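Local coordinates for exosome complex exonuclease RRP46 homolog (Oryza sativa Japonica Group, PDB 3HKM), which is a probable subunit of the RNA-degrading exosome that binds double-stranded DNA and single-stranded RNA and shows hydrolytic DNase and phosphorolytic RNase activity in vitro, at residues Asn12-Phe17 and Ser219-Asp224; Ala31-Gly36 and Ile120-Ala125; Gln89-Leu94 and Ile132-Leu137; Ala138-Cys143 and His168-Asn173; Leu163-His168 and His200-Glu205. All blocks are in the same frame, centred on the assembly; numbering follows the deposited sequence.

Interaction 1 (Asn12-Phe17 and Ser219-Asp224)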
# COMPACT_ATOMS: atom_id res chain seq x y z
N ASN A 12 -2.15 -2.14 -19.09
CA ASN A 12 -1.41 -1.20 -18.25
C ASN A 12 -2.30 -0.18 -17.54
O ASN A 12 -1.79 0.78 -16.96
CB ASN A 12 -0.28 -0.50 -19.02
CG ASN A 12 -0.79 0.50 -20.03
OD1 ASN A 12 -1.56 1.40 -19.71
ND2 ASN A 12 -0.34 0.36 -21.28
N GLN A 13 -3.61 -0.40 -17.59
CA GLN A 13 -4.56 0.57 -17.05
C GLN A 13 -4.84 0.36 -15.57
O GLN A 13 -5.24 -0.73 -15.15
CB GLN A 13 -5.86 0.54 -17.85
CG GLN A 13 -6.73 1.78 -17.67
CD GLN A 13 -7.77 1.92 -18.78
OE1 GLN A 13 -7.75 1.16 -19.76
NE2 GLN A 13 -8.67 2.89 -18.63
N LEU A 14 -4.63 1.41 -14.78
CA LEU A 14 -5.00 1.44 -13.38
C LEU A 14 -6.48 1.77 -13.23
O LEU A 14 -7.01 2.62 -13.95
CB LEU A 14 -4.15 2.47 -12.63
CG LEU A 14 -2.63 2.32 -12.74
CD1 LEU A 14 -1.91 3.48 -12.07
CD2 LEU A 14 -2.20 0.99 -12.14
N ARG A 15 -7.17 1.09 -12.32
CA ARG A 15 -8.57 1.41 -12.10
C ARG A 15 -8.63 2.81 -11.49
O ARG A 15 -7.64 3.29 -10.93
CB ARG A 15 -9.25 0.35 -11.23
CG ARG A 15 -8.98 0.48 -9.75
CD ARG A 15 -8.45 -0.83 -9.17
NE ARG A 15 -9.43 -1.90 -9.05
CZ ARG A 15 -9.31 -2.91 -8.21
NH1 ARG A 15 -8.24 -3.00 -7.42
NH2 ARG A 15 -10.25 -3.84 -8.15
N PRO A 16 -9.78 3.50 -11.63
CA PRO A 16 -9.81 4.87 -11.12
C PRO A 16 -9.60 4.91 -9.60
O PRO A 16 -10.30 4.19 -8.88
CB PRO A 16 -11.23 5.34 -11.48
CG PRO A 16 -11.66 4.43 -12.62
CD PRO A 16 -11.04 3.10 -12.28
N PHE A 17 -8.64 5.70 -9.13
CA PHE A 17 -8.44 5.85 -7.68
C PHE A 17 -8.97 7.19 -7.16
O PHE A 17 -9.18 8.14 -7.93
CB PHE A 17 -6.98 5.65 -7.27
CG PHE A 17 -5.99 6.30 -8.20
CD1 PHE A 17 -5.61 5.67 -9.38
CD2 PHE A 17 -5.45 7.53 -7.90
CE1 PHE A 17 -4.72 6.25 -10.24
CE2 PHE A 17 -4.54 8.13 -8.77
CZ PHE A 17 -4.18 7.49 -9.94
N SER A 219 3.35 3.79 -12.35
CA SER A 219 3.30 4.29 -10.97
C SER A 219 3.25 5.82 -10.86
O SER A 219 2.62 6.35 -9.94
CB SER A 219 4.45 3.70 -10.13
OG SER A 219 5.73 3.99 -10.66
N SER A 220 3.90 6.51 -11.80
CA SER A 220 3.90 7.97 -11.82
C SER A 220 2.49 8.54 -11.79
O SER A 220 2.29 9.67 -11.35
CB SER A 220 4.62 8.49 -13.07
OG SER A 220 3.82 8.32 -14.23
N ARG A 221 1.51 7.77 -12.26
CA ARG A 221 0.11 8.20 -12.19
C ARG A 221 -0.34 8.30 -10.73
O ARG A 221 -1.05 9.23 -10.35
CB ARG A 221 -0.80 7.25 -12.97
CG ARG A 221 -0.84 7.53 -14.47
CD ARG A 221 -1.92 6.72 -15.18
NE ARG A 221 -1.85 6.86 -16.64
CZ ARG A 221 -2.57 7.72 -17.36
NH1 ARG A 221 -3.42 8.54 -16.76
NH2 ARG A 221 -2.43 7.78 -18.68
N ILE A 222 0.07 7.33 -9.91
CA ILE A 222 -0.30 7.31 -8.50
C ILE A 222 0.42 8.40 -7.69
O ILE A 222 -0.20 9.05 -6.83
CB ILE A 222 -0.01 5.94 -7.85
CG1 ILE A 222 -0.82 4.83 -8.52
CG2 ILE A 222 -0.34 5.99 -6.37
CD1 ILE A 222 -0.40 3.45 -8.07
N SER A 223 1.71 8.60 -7.94
CA SER A 223 2.46 9.62 -7.23
C SER A 223 2.12 11.06 -7.67
O SER A 223 2.17 11.99 -6.87
CB SER A 223 3.98 9.35 -7.28
OG SER A 223 4.47 9.41 -8.61
N ASP A 224 1.74 11.23 -8.94
CA ASP A 224 1.27 12.53 -9.44
C ASP A 224 -0.02 12.91 -8.71
O ASP A 224 -0.31 14.09 -8.51
CB ASP A 224 1.01 12.50 -10.95
CG ASP A 224 2.28 12.41 -11.80
OD1 ASP A 224 3.41 12.54 -11.25
OD2 ASP A 224 2.15 12.22 -13.03
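Leu14 and Phe17 reach from an irregular N-terminal segment onto one side of a helical turn, where Arg221 and Ile222 receive them. A single methyl does the work for Leu14: CD1 stands 4.0 Å from Arg221 CB and 4.0 Å from Ile222 CG1, so it bridges two consecutive helix residues. The leucine side chain crosses that of Ile222 at about a right angle, and it meets Arg221 at the base of its chain, while the extended remainder of the arginine, straight from CG to NE, runs on past the contact. Phe17 comes in rim first. Its CZ points at the backbone, 3.6 Å from Arg221 O, and this oxygen lies near the ring plane, at the aromatic edge. With chi1 at 42°, CG lies between the backbone N and the carbonyl carbon, a position that swings the ring toward the helix. Farther along the same rim, Phe17 CE1 is 4.5 Å from Ile222 CG1, a looser apolar touch. The contact is made by carbon atoms except for that one carbonyl, and is modest in extent, burying 197 Å² over both sides. Phe17 continues onto Phe225 one turn later in helix 205-229, edge to face, and also touches Gln35 of strand 29-35. Ile222, for its part, packs on Val139 and Ile141, so Ile222 is shared between the N-terminal segment and strand 138-145.

Interaction 2 (Ala31-Gly36 and Ile120-Ala125)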
# COMPACT_ATOMS: atom_id res chain seq x y z
N ALA A 31 -6.84 8.72 5.52
CA ALA A 31 -7.16 8.64 4.10
C ALA A 31 -8.06 7.44 3.87
O ALA A 31 -7.70 6.32 4.20
CB ALA A 31 -5.88 8.50 3.28
N ARG A 32 -9.25 7.68 3.33
CA ARG A 32 -10.05 6.61 2.78
C ARG A 32 -9.69 6.50 1.30
O ARG A 32 -10.11 7.32 0.48
CB ARG A 32 -11.55 6.86 2.97
CG ARG A 32 -12.43 6.14 1.94
CD ARG A 32 -13.91 6.20 2.28
NE ARG A 32 -14.18 5.46 3.51
CZ ARG A 32 -15.36 4.94 3.83
NH1 ARG A 32 -16.39 5.05 3.01
NH2 ARG A 32 -15.50 4.29 4.97
N TRP A 33 -8.90 5.50 0.97
CA TRP A 33 -8.34 5.37 -0.37
C TRP A 33 -9.11 4.30 -1.15
O TRP A 33 -9.35 3.20 -0.64
CB TRP A 33 -6.85 5.04 -0.26
CG TRP A 33 -6.11 4.90 -1.54
CD1 TRP A 33 -6.11 3.81 -2.36
CD2 TRP A 33 -5.23 5.86 -2.13
NE1 TRP A 33 -5.30 4.05 -3.44
CE2 TRP A 33 -4.75 5.30 -3.33
CE3 TRP A 33 -4.82 7.15 -1.78
CZ2 TRP A 33 -3.86 5.97 -4.17
CZ3 TRP A 33 -3.94 7.82 -2.62
CH2 TRP A 33 -3.47 7.23 -3.80
N ALA A 34 -9.49 4.63 -2.39
CA ALA A 34 -10.25 3.70 -3.21
C ALA A 34 -9.64 3.46 -4.59
O ALA A 34 -9.27 4.39 -5.30
CB ALA A 34 -11.70 4.15 -3.33
N GLN A 35 -9.53 2.19 -4.96
CA GLN A 35 -9.22 1.83 -6.33
C GLN A 35 -10.30 0.85 -6.77
O GLN A 35 -10.38 -0.25 -6.24
CB GLN A 35 -7.85 1.18 -6.40
CG GLN A 35 -6.79 1.98 -5.68
CD GLN A 35 -5.51 1.20 -5.52
OE1 GLN A 35 -5.42 0.04 -5.91
NE2 GLN A 35 -4.51 1.83 -4.93
N GLY A 36 -11.14 1.27 -7.70
CA GLY A 36 -12.31 0.48 -8.03
C GLY A 36 -13.11 0.26 -6.77
O GLY A 36 -13.31 1.19 -5.98
N ILE A 120 -1.31 -0.13 1.05
CA ILE A 120 -0.02 0.54 1.01
C ILE A 120 -0.14 2.02 0.57
O ILE A 120 0.32 2.92 1.27
CB ILE A 120 0.96 -0.23 0.10
CG1 ILE A 120 1.31 -1.58 0.76
CG2 ILE A 120 2.23 0.58 -0.16
CD1 ILE A 120 2.36 -2.39 0.03
N ASN A 121 -0.74 2.24 -0.59
CA ASN A 121 -0.96 3.59 -1.10
C ASN A 121 -1.77 4.46 -0.14
O ASN A 121 -1.45 5.63 0.08
CB ASN A 121 -1.69 3.52 -2.44
CG ASN A 121 -0.89 2.80 -3.50
OD1 ASN A 121 -1.44 2.04 -4.29
ND2 ASN A 121 0.41 3.02 -3.51
N ALA A 122 -2.83 3.88 0.40
CA ALA A 122 -3.67 4.53 1.39
C ALA A 122 -2.85 5.04 2.56
O ALA A 122 -3.05 6.15 3.05
CB ALA A 122 -4.72 3.55 1.88
N CYS A 123 -1.92 4.20 3.02
CA CYS A 123 -1.13 4.48 4.21
C CYS A 123 -0.07 5.51 3.93
O CYS A 123 0.28 6.30 4.80
CB CYS A 123 -0.50 3.20 4.75
SG CYS A 123 -1.64 2.23 5.75
N CYS A 124 0.45 5.50 2.70
CA CYS A 124 1.42 6.52 2.31
C CYS A 124 0.77 7.89 2.29
O CYS A 124 1.40 8.89 2.65
CB CYS A 124 2.02 6.21 0.94
SG CYS A 124 3.12 7.53 0.34
N ALA A 125 -0.49 7.93 1.86
CA ALA A 125 -1.23 9.19 1.82
C ALA A 125 -1.53 9.71 3.22
O ALA A 125 -1.38 10.90 3.49
CB ALA A 125 -2.51 9.03 1.03
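A strand-on-helix layer of the RNase PH-like domain is formed where strand 29-35 lies on helix 115-130, with Ala31, Trp33 and Gln35 facing Asn121, Ala122 and Ala125. The short segments run nearly antiparallel, 147° between their directions, and their axes approach to 7.9 Å. Small residues allow this closeness. Ala122 CB presses against Trp33 CB at 3.4 Å, a tight methyl-to-methylene meeting, and Ala31 CB stands 4.1 Å from Ala125 CB one helical turn on. The indole is the broad element of the interface. Its CG is anti to the backbone N (chi1 -179°), which lays the ring along the helix surface instead of driving it between the turns. Asn121 CB sits over one face in a CH-pi contact, 4.0 Å from the centroid of the five-membered ring and 29° off its normal. Ala122 N lies above the same face, displaced toward the rim. At the six-membered end, Trp33 CE3 meets Ala125 CB at 4.1 Å. The Gln35 amide comes up to the indole edge in the ring plane and crosses the Asn121 side chain at about a right angle. Phe225 of the C-terminal helix also meets the Trp33 ring, while Ala122 touches Val40 and Ala42 on the next strand. All six contacting residues are buried, as in the helix-against-sheet core of the S5 domain 2-like fold of the RNase PH family.

Interaction 3 (Gln89-Leu94 and Ile132-Leu137); sequences QSICLL and IPLKHL
Two backbone hydrogen bonds bind Ile91-Leu93 to Pro133-Lys135. Lys135 N donates to Ile91 O at 2.5 Å, a short bond with an N-H...O angle of 166° that meets the carbonyl almost head on. Leu93 N gives the second, 2.8 Å to Pro133 O. Pro133 O accepts a further hydrogen bond from a water at 2.5 Å, so Pro133 O is held by both a backbone amide and a water that bridges to Leu93 O. Together the two direct bonds frame a single beta bridge between Cys92 and Leu134. It forms just where helix 77-91 ends, Cys92 being the first residue to leave helical geometry, and it ties that end to the connection from helix 115-130 to strand 138-145. Apolar contacts accompany the backbone pairing. Ile91 and Leu134 lie side by side, pointing the same way, with Ile91 CD1 3.8 Å from Leu134 CG; both also touch Leu127 of helix 115-130. Cys92 SG lies 3.9 Å from Leu134 CD1 and is also close to Ile132 CG2, and Leu93 CB comes near Pro133 CB. The His136 ring also reaches Ile91, with CE1 3.6 Å from Ile91 CG2, in an oblique approach; Ile195 touches both residues. Lys135 contributes mostly aliphatic surface: its chain passes over the last carbonyls of the helix, then bends at chi4 (-83°), bringing NZ near the leucine methyls, 3.7 Å from Leu93 CD1.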
# COMPACT_ATOMS: atom_id res chain seq x y z
N GLN A 89 7.83 1.23 7.78
CA GLN A 89 9.05 1.46 8.53
C GLN A 89 10.19 1.80 7.56
O GLN A 89 11.07 2.62 7.87
CB GLN A 89 9.41 0.22 9.38
CG GLN A 89 8.42 -0.03 10.51
CD GLN A 89 8.74 -1.27 11.32
OE1 GLN A 89 9.28 -2.25 10.81
NE2 GLN A 89 8.38 -1.24 12.60
N SER A 90 10.14 1.18 6.39
CA SER A 90 11.11 1.41 5.32
C SER A 90 11.11 2.85 4.80
O SER A 90 12.17 3.48 4.68
CB SER A 90 10.85 0.44 4.17
OG SER A 90 11.71 0.71 3.08
N ILE A 91 9.93 3.38 4.48
CA ILE A 91 9.86 4.69 3.83
C ILE A 91 9.92 5.84 4.81
O ILE A 91 10.26 6.95 4.43
CB ILE A 91 8.59 4.85 2.96
CG1 ILE A 91 7.38 5.16 3.84
CG2 ILE A 91 8.37 3.63 2.07
CD1 ILE A 91 6.10 5.40 3.05
N CYS A 92 9.59 5.58 6.07
CA CYS A 92 9.60 6.62 7.09
C CYS A 92 11.02 7.00 7.47
O CYS A 92 11.88 6.13 7.64
CB CYS A 92 8.83 6.17 8.33
SG CYS A 92 7.02 6.20 8.16
N LEU A 93 11.28 8.31 7.59
CA LEU A 93 12.57 8.75 8.12
C LEU A 93 12.55 8.67 9.65
O LEU A 93 11.82 9.42 10.32
CB LEU A 93 12.92 10.15 7.62
CG LEU A 93 14.38 10.53 7.88
CD1 LEU A 93 15.29 9.33 7.66
CD2 LEU A 93 14.82 11.71 7.01
N LEU A 94 13.35 7.77 10.20
CA LEU A 94 13.22 7.36 11.60
C LEU A 94 14.08 8.18 12.56
O LEU A 94 13.90 8.13 13.78
CB LEU A 94 13.54 5.86 11.75
CG LEU A 94 14.82 5.30 11.09
CD1 LEU A 94 14.86 5.45 9.55
CD2 LEU A 94 16.07 5.90 11.72
N ILE A 132 4.11 12.93 8.95
CA ILE A 132 5.14 11.99 9.36
C ILE A 132 6.24 12.09 8.33
O ILE A 132 5.99 11.94 7.14
CB ILE A 132 4.61 10.54 9.37
CG1 ILE A 132 3.26 10.44 10.09
CG2 ILE A 132 5.64 9.60 9.99
CD1 ILE A 132 3.27 10.89 11.52
N PRO A 133 7.47 12.35 8.78
CA PRO A 133 8.59 12.50 7.85
C PRO A 133 8.89 11.21 7.06
O PRO A 133 9.18 10.18 7.66
CB PRO A 133 9.77 12.86 8.77
CG PRO A 133 9.14 13.36 10.03
CD PRO A 133 7.86 12.60 10.18
N LEU A 134 8.81 11.29 5.74
CA LEU A 134 9.11 10.14 4.88
C LEU A 134 10.41 10.35 4.12
O LEU A 134 10.78 11.50 3.82
CB LEU A 134 7.97 9.94 3.89
CG LEU A 134 6.80 8.99 4.19
CD1 LEU A 134 6.32 9.06 5.63
CD2 LEU A 134 5.66 9.27 3.21
N LYS A 135 11.11 9.26 3.81
CA LYS A 135 12.28 9.30 2.92
C LYS A 135 11.84 9.57 1.47
O LYS A 135 12.54 10.21 0.70
CB LYS A 135 13.04 7.96 2.95
CG LYS A 135 13.67 7.55 4.27
CD LYS A 135 14.51 6.30 4.05
CE LYS A 135 14.82 5.55 5.33
NZ LYS A 135 16.01 6.10 6.06
N HIS A 136 10.67 9.04 1.13
CA HIS A 136 10.13 9.12 -0.22
C HIS A 136 8.72 8.55 -0.18
O HIS A 136 8.34 7.89 0.79
CB HIS A 136 10.98 8.30 -1.19
CG HIS A 136 11.39 6.97 -0.63
ND1 HIS A 136 10.50 5.94 -0.44
CD2 HIS A 136 12.59 6.52 -0.19
CE1 HIS A 136 11.14 4.90 0.08
NE2 HIS A 136 12.41 5.23 0.24
N LEU A 137 7.95 8.82 -1.23
CA LEU A 137 6.63 8.22 -1.39
C LEU A 137 6.73 6.71 -1.66
O LEU A 137 7.69 6.25 -2.28
CB LEU A 137 5.90 8.86 -2.57
CG LEU A 137 4.96 10.04 -2.35
CD1 LEU A 137 5.57 11.11 -1.46
CD2 LEU A 137 4.54 10.61 -3.69
O HOH W 1 8.98 9.25 9.99

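Interaction 4 (Ala138-Cys143 and His168-Asn173)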
# COMPACT_ATOMS: atom_id res chain seq x y z
N ALA A 138 5.74 5.96 -1.19
CA ALA A 138 5.58 4.57 -1.59
C ALA A 138 4.36 4.43 -2.50
O ALA A 138 3.24 4.78 -2.11
CB ALA A 138 5.45 3.67 -0.37
N VAL A 139 4.57 3.94 -3.71
CA VAL A 139 3.49 3.71 -4.65
C VAL A 139 3.46 2.23 -5.03
O VAL A 139 4.38 1.72 -5.66
CB VAL A 139 3.62 4.63 -5.90
CG1 VAL A 139 2.79 4.11 -7.06
CG2 VAL A 139 3.20 6.05 -5.56
N ALA A 140 2.40 1.53 -4.62
CA ALA A 140 2.32 0.08 -4.81
C ALA A 140 1.34 -0.29 -5.92
O ALA A 140 0.34 0.39 -6.11
CB ALA A 140 1.92 -0.60 -3.51
N ILE A 141 1.64 -1.36 -6.64
CA ILE A 141 0.78 -1.82 -7.73
C ILE A 141 0.72 -3.35 -7.78
O ILE A 141 1.76 -4.01 -7.81
CB ILE A 141 1.25 -1.29 -9.10
CG1 ILE A 141 1.26 0.24 -9.13
CG2 ILE A 141 0.37 -1.84 -10.21
CD1 ILE A 141 1.79 0.82 -10.42
N GLY A 142 -0.49 -3.89 -7.80
CA GLY A 142 -0.69 -5.32 -7.97
C GLY A 142 -0.61 -5.70 -9.44
O GLY A 142 -1.42 -5.26 -10.24
N CYS A 143 0.39 -6.49 -9.80
CA CYS A 143 0.59 -6.89 -11.19
C CYS A 143 0.21 -8.35 -11.36
O CYS A 143 0.60 -9.18 -10.56
CB CYS A 143 2.06 -6.74 -11.58
SG CYS A 143 2.82 -5.20 -11.10
N HIS A 168 3.30 -8.08 -5.98
CA HIS A 168 3.00 -6.81 -5.34
C HIS A 168 4.25 -5.96 -5.40
O HIS A 168 5.22 -6.26 -4.72
CB HIS A 168 2.57 -7.01 -3.89
CG HIS A 168 1.24 -7.68 -3.74
ND1 HIS A 168 0.87 -8.36 -2.60
CD2 HIS A 168 0.19 -7.77 -4.59
CE1 HIS A 168 -0.35 -8.84 -2.75
NE2 HIS A 168 -0.79 -8.50 -3.95
N LEU A 169 4.24 -4.93 -6.23
CA LEU A 169 5.41 -4.05 -6.33
C LEU A 169 5.14 -2.72 -5.64
O LEU A 169 4.03 -2.19 -5.68
CB LEU A 169 5.83 -3.82 -7.78
CG LEU A 169 6.09 -5.07 -8.64
CD1 LEU A 169 6.42 -4.67 -10.08
CD2 LEU A 169 7.18 -5.96 -8.05
N VAL A 170 6.17 -2.19 -4.99
CA VAL A 170 6.08 -0.88 -4.39
C VAL A 170 7.34 -0.09 -4.72
O VAL A 170 8.46 -0.49 -4.41
CB VAL A 170 5.68 -0.93 -2.88
CG1 VAL A 170 5.79 -2.34 -2.33
CG2 VAL A 170 6.44 0.10 -2.05
N PHE A 171 7.11 1.02 -5.42
CA PHE A 171 8.18 1.82 -5.96
C PHE A 171 8.38 3.05 -5.10
O PHE A 171 7.41 3.60 -4.59
CB PHE A 171 7.84 2.22 -7.40
CG PHE A 171 7.32 1.09 -8.24
CD1 PHE A 171 8.16 0.41 -9.11
CD2 PHE A 171 6.00 0.71 -8.17
CE1 PHE A 171 7.69 -0.62 -9.89
CE2 PHE A 171 5.52 -0.33 -8.95
CZ PHE A 171 6.37 -0.99 -9.81
N PRO A 172 9.64 3.48 -4.95
CA PRO A 172 10.02 4.71 -4.26
C PRO A 172 9.85 5.86 -5.22
O PRO A 172 10.14 5.69 -6.40
CB PRO A 172 11.52 4.51 -3.99
CG PRO A 172 11.86 3.11 -4.49
CD PRO A 172 10.81 2.76 -5.47
N ASN A 173 9.37 7.01 -4.75
CA ASN A 173 9.17 8.16 -5.62
C ASN A 173 9.51 9.47 -4.92
O ASN A 173 8.98 9.75 -3.84
CB ASN A 173 7.72 8.19 -6.13
CG ASN A 173 7.55 9.10 -7.33
OD1 ASN A 173 7.50 8.65 -8.47
ND2 ASN A 173 7.47 10.40 -7.08
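Val139 and Phe171 satisfy each other's backbone completely, as do Ile141 and Leu169, in two antiparallel hydrogen-bonded pairs. Val139 N donates to Phe171 O at 3.0 Å, and Phe171 N returns a bond to Val139 O at 2.8 Å. In the second pair Ile141 N reaches Leu169 O at 2.7 Å, and Leu169 N gives a longer bond of 3.1 Å to Ile141 O. Between them Ala140 and Val170 form a non-hydrogen-bonded pair whose CA atoms close to 3.9 Å. Here the carbonyls gain additional CA-H...O contacts, Val139 O from Val170 CA and Leu169 O from Ala140 CA. Val139 O is approached once more, by the Phe171 ring: CD2 stands 3.2 Å away with the oxygen near the ring plane. Outward-facing groups of the inner strands turn to other neighbours, Gly142 bonding to Asp154 and Val170 to the Ile195-Thr196 backbone. On the face of Val139, Ile141, Leu169 and Phe171, Ile141 CD1 meets Phe171 CE2 at 4.2 Å and Cys143 SG meets Leu169 CD1 at 3.8 Å, toward helix 205-229. Ala138, Ala140 and Val170 occupy the other face, against helices 77-91 and 115-130. With the peptide groups paired strand to strand, the polar backbone can run through the buried middle of the fold while both faces stay largely apolar.

Interaction 5 (Leu163-His168 and His200-Glu205)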
# COMPACT_ATOMS: atom_id res chain seq x y z
N LEU A 163 -5.57 -15.74 -12.89
CA LEU A 163 -4.14 -15.82 -13.19
C LEU A 163 -3.37 -16.79 -12.28
O LEU A 163 -3.87 -17.23 -11.25
CB LEU A 163 -3.51 -14.43 -13.14
CG LEU A 163 -3.78 -13.52 -14.34
CD1 LEU A 163 -5.26 -13.26 -14.50
CD2 LEU A 163 -3.02 -12.21 -14.18
N LYS A 164 -2.14 -17.11 -12.70
CA LYS A 164 -1.26 -18.04 -11.98
C LYS A 164 -0.02 -17.36 -11.43
O LYS A 164 0.70 -17.94 -10.62
CB LYS A 164 -0.84 -19.21 -12.88
CG LYS A 164 -1.70 -20.46 -12.74
CD LYS A 164 -0.85 -21.71 -12.95
CE LYS A 164 -0.10 -21.68 -14.30
NZ LYS A 164 1.19 -22.45 -14.27
N SER A 165 0.24 -16.14 -11.89
CA SER A 165 1.42 -15.39 -11.47
C SER A 165 0.98 -14.00 -11.08
O SER A 165 0.08 -13.43 -11.67
CB SER A 165 2.42 -15.28 -12.62
OG SER A 165 2.78 -16.53 -13.17
N PHE A 166 1.64 -13.45 -10.06
CA PHE A 166 1.53 -12.02 -9.82
C PHE A 166 2.49 -11.48 -8.77
O PHE A 166 3.10 -12.23 -8.01
CB PHE A 166 0.08 -11.59 -9.57
CG PHE A 166 -0.58 -12.24 -8.40
CD1 PHE A 166 -1.57 -13.19 -8.59
CD2 PHE A 166 -0.24 -11.87 -7.11
CE1 PHE A 166 -2.19 -13.79 -7.50
CE2 PHE A 166 -0.86 -12.46 -6.01
CZ PHE A 166 -1.84 -13.42 -6.21
N ALA A 167 2.63 -10.16 -8.75
CA ALA A 167 3.60 -9.51 -7.90
C ALA A 167 2.97 -8.30 -7.24
O ALA A 167 2.18 -7.59 -7.85
CB ALA A 167 4.81 -9.10 -8.72
N HIS A 168 3.30 -8.08 -5.98
CA HIS A 168 3.00 -6.81 -5.34
C HIS A 168 4.25 -5.96 -5.40
O HIS A 168 5.22 -6.26 -4.72
CB HIS A 168 2.57 -7.01 -3.89
CG HIS A 168 1.24 -7.68 -3.74
ND1 HIS A 168 0.87 -8.36 -2.60
CD2 HIS A 168 0.19 -7.77 -4.59
CE1 HIS A 168 -0.35 -8.84 -2.75
NE2 HIS A 168 -0.79 -8.50 -3.95
N HIS A 200 3.60 -14.07 -5.97
CA HIS A 200 2.78 -15.21 -5.58
C HIS A 200 2.49 -16.07 -6.79
O HIS A 200 1.88 -15.61 -7.76
CB HIS A 200 1.44 -14.73 -4.99
CG HIS A 200 1.58 -13.94 -3.72
ND1 HIS A 200 1.70 -14.53 -2.48
CD2 HIS A 200 1.59 -12.60 -3.51
CE1 HIS A 200 1.78 -13.59 -1.56
NE2 HIS A 200 1.72 -12.41 -2.15
N GLY A 201 2.93 -17.32 -6.74
CA GLY A 201 2.71 -18.25 -7.84
C GLY A 201 3.91 -18.25 -8.76
O GLY A 201 4.90 -17.58 -8.48
N VAL A 202 3.83 -19.00 -9.86
CA VAL A 202 4.97 -19.14 -10.76
C VAL A 202 5.43 -17.79 -11.27
O VAL A 202 4.63 -16.95 -11.69
CB VAL A 202 4.69 -20.07 -11.95
CG1 VAL A 202 3.84 -19.36 -12.99
CG2 VAL A 202 6.00 -20.50 -12.58
N MET A 203 6.74 -17.57 -11.24
CA MET A 203 7.26 -16.31 -11.71
C MET A 203 8.65 -16.53 -12.25
O MET A 203 9.62 -16.63 -11.50
CB MET A 203 7.25 -15.26 -10.59
CG MET A 203 7.68 -13.85 -11.03
SD MET A 203 6.42 -12.92 -11.92
CE MET A 203 5.28 -12.53 -10.61
N SER A 204 8.74 -16.64 -13.57
CA SER A 204 10.01 -16.62 -14.25
C SER A 204 10.66 -15.26 -14.02
O SER A 204 9.98 -14.30 -13.68
CB SER A 204 9.83 -16.86 -15.74
OG SER A 204 9.13 -15.79 -16.34
N GLU A 205 11.97 -15.19 -14.23
CA GLU A 205 12.71 -13.94 -14.12
C GLU A 205 12.34 -12.96 -15.24
O GLU A 205 12.46 -11.74 -15.09
CB GLU A 205 14.21 -14.21 -14.10
CG GLU A 205 15.07 -12.98 -13.91
CD GLU A 205 16.56 -13.27 -14.02
OE1 GLU A 205 17.02 -13.61 -15.13
OE2 GLU A 205 17.26 -13.16 -12.99
O HOH W 2 1.07 -20.55 -9.92
O HOH W 3 1.98 -10.24 -0.67
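Phe166 and His200 are loosely paired, antiparallel, by His200 N to Phe166 O at 2.8 Å and by a bent bond, Phe166 N to His200 O at 3.2 Å with an N-H...O angle of 137°. Beyond this pair Gly201 CA lies 3.4 Å from Lys164 O in a CA-H...O contact, and a water bridges Lys164 O and Val202 N. Ser165 OG is modelled so close to Val202 O that the details of this hydrogen bond are doubtful. The aromatic side chains dominate. Phe166 has CG between backbone N and carbonyl carbon (chi1 60°), which turns its ring back toward the partner strand, with His200 O over the centre of one face. Its CE2 lies 3.4 Å from His200 CB; the two rings meet rim to rim, their planes at 46°. His200 also directs its edge at the face of His168 in an offset edge-to-face pair, centroids 5.4 Å apart. A water joins these imidazoles as well, 2.9 Å from His168 ND1 and 2.6 Å from His200 NE2, lying in the plane of the His200 ring. Met203, bent at chi2 and chi3, brings its methyl against the strand, with CE 3.4 Å from Phe166 O and also near Ala167 CB. The contact lies at the border of the four-stranded sheet: strand 165-172 continues inward to strand 138-145, His168 packs on Leu116 and Pro117 of helix 115-130, and Ser204 caps the start of helix 205-229.

Interactions 4 and 5 share His168 and strand 165-172, so they are successive pairings in one antiparallel sheet, with centres 15 Å apart. Interaction 3 precedes interaction 4 along the chain, and Leu137 joins them through its backbone to Asn173. Interaction 2 belongs to the other, mixed sheet; its helix 115-130 lies between the two sheets, and Ile120 touches Ala140 of interaction 4, the centres of the two interactions being about 12 Å apart. Interaction 1 encloses all the others in sequence, bringing the N-terminal segment onto the last helix, where Ile222 meets Val139. The contacts thus knit both sheets and their helices into a single RNase PH-type domain.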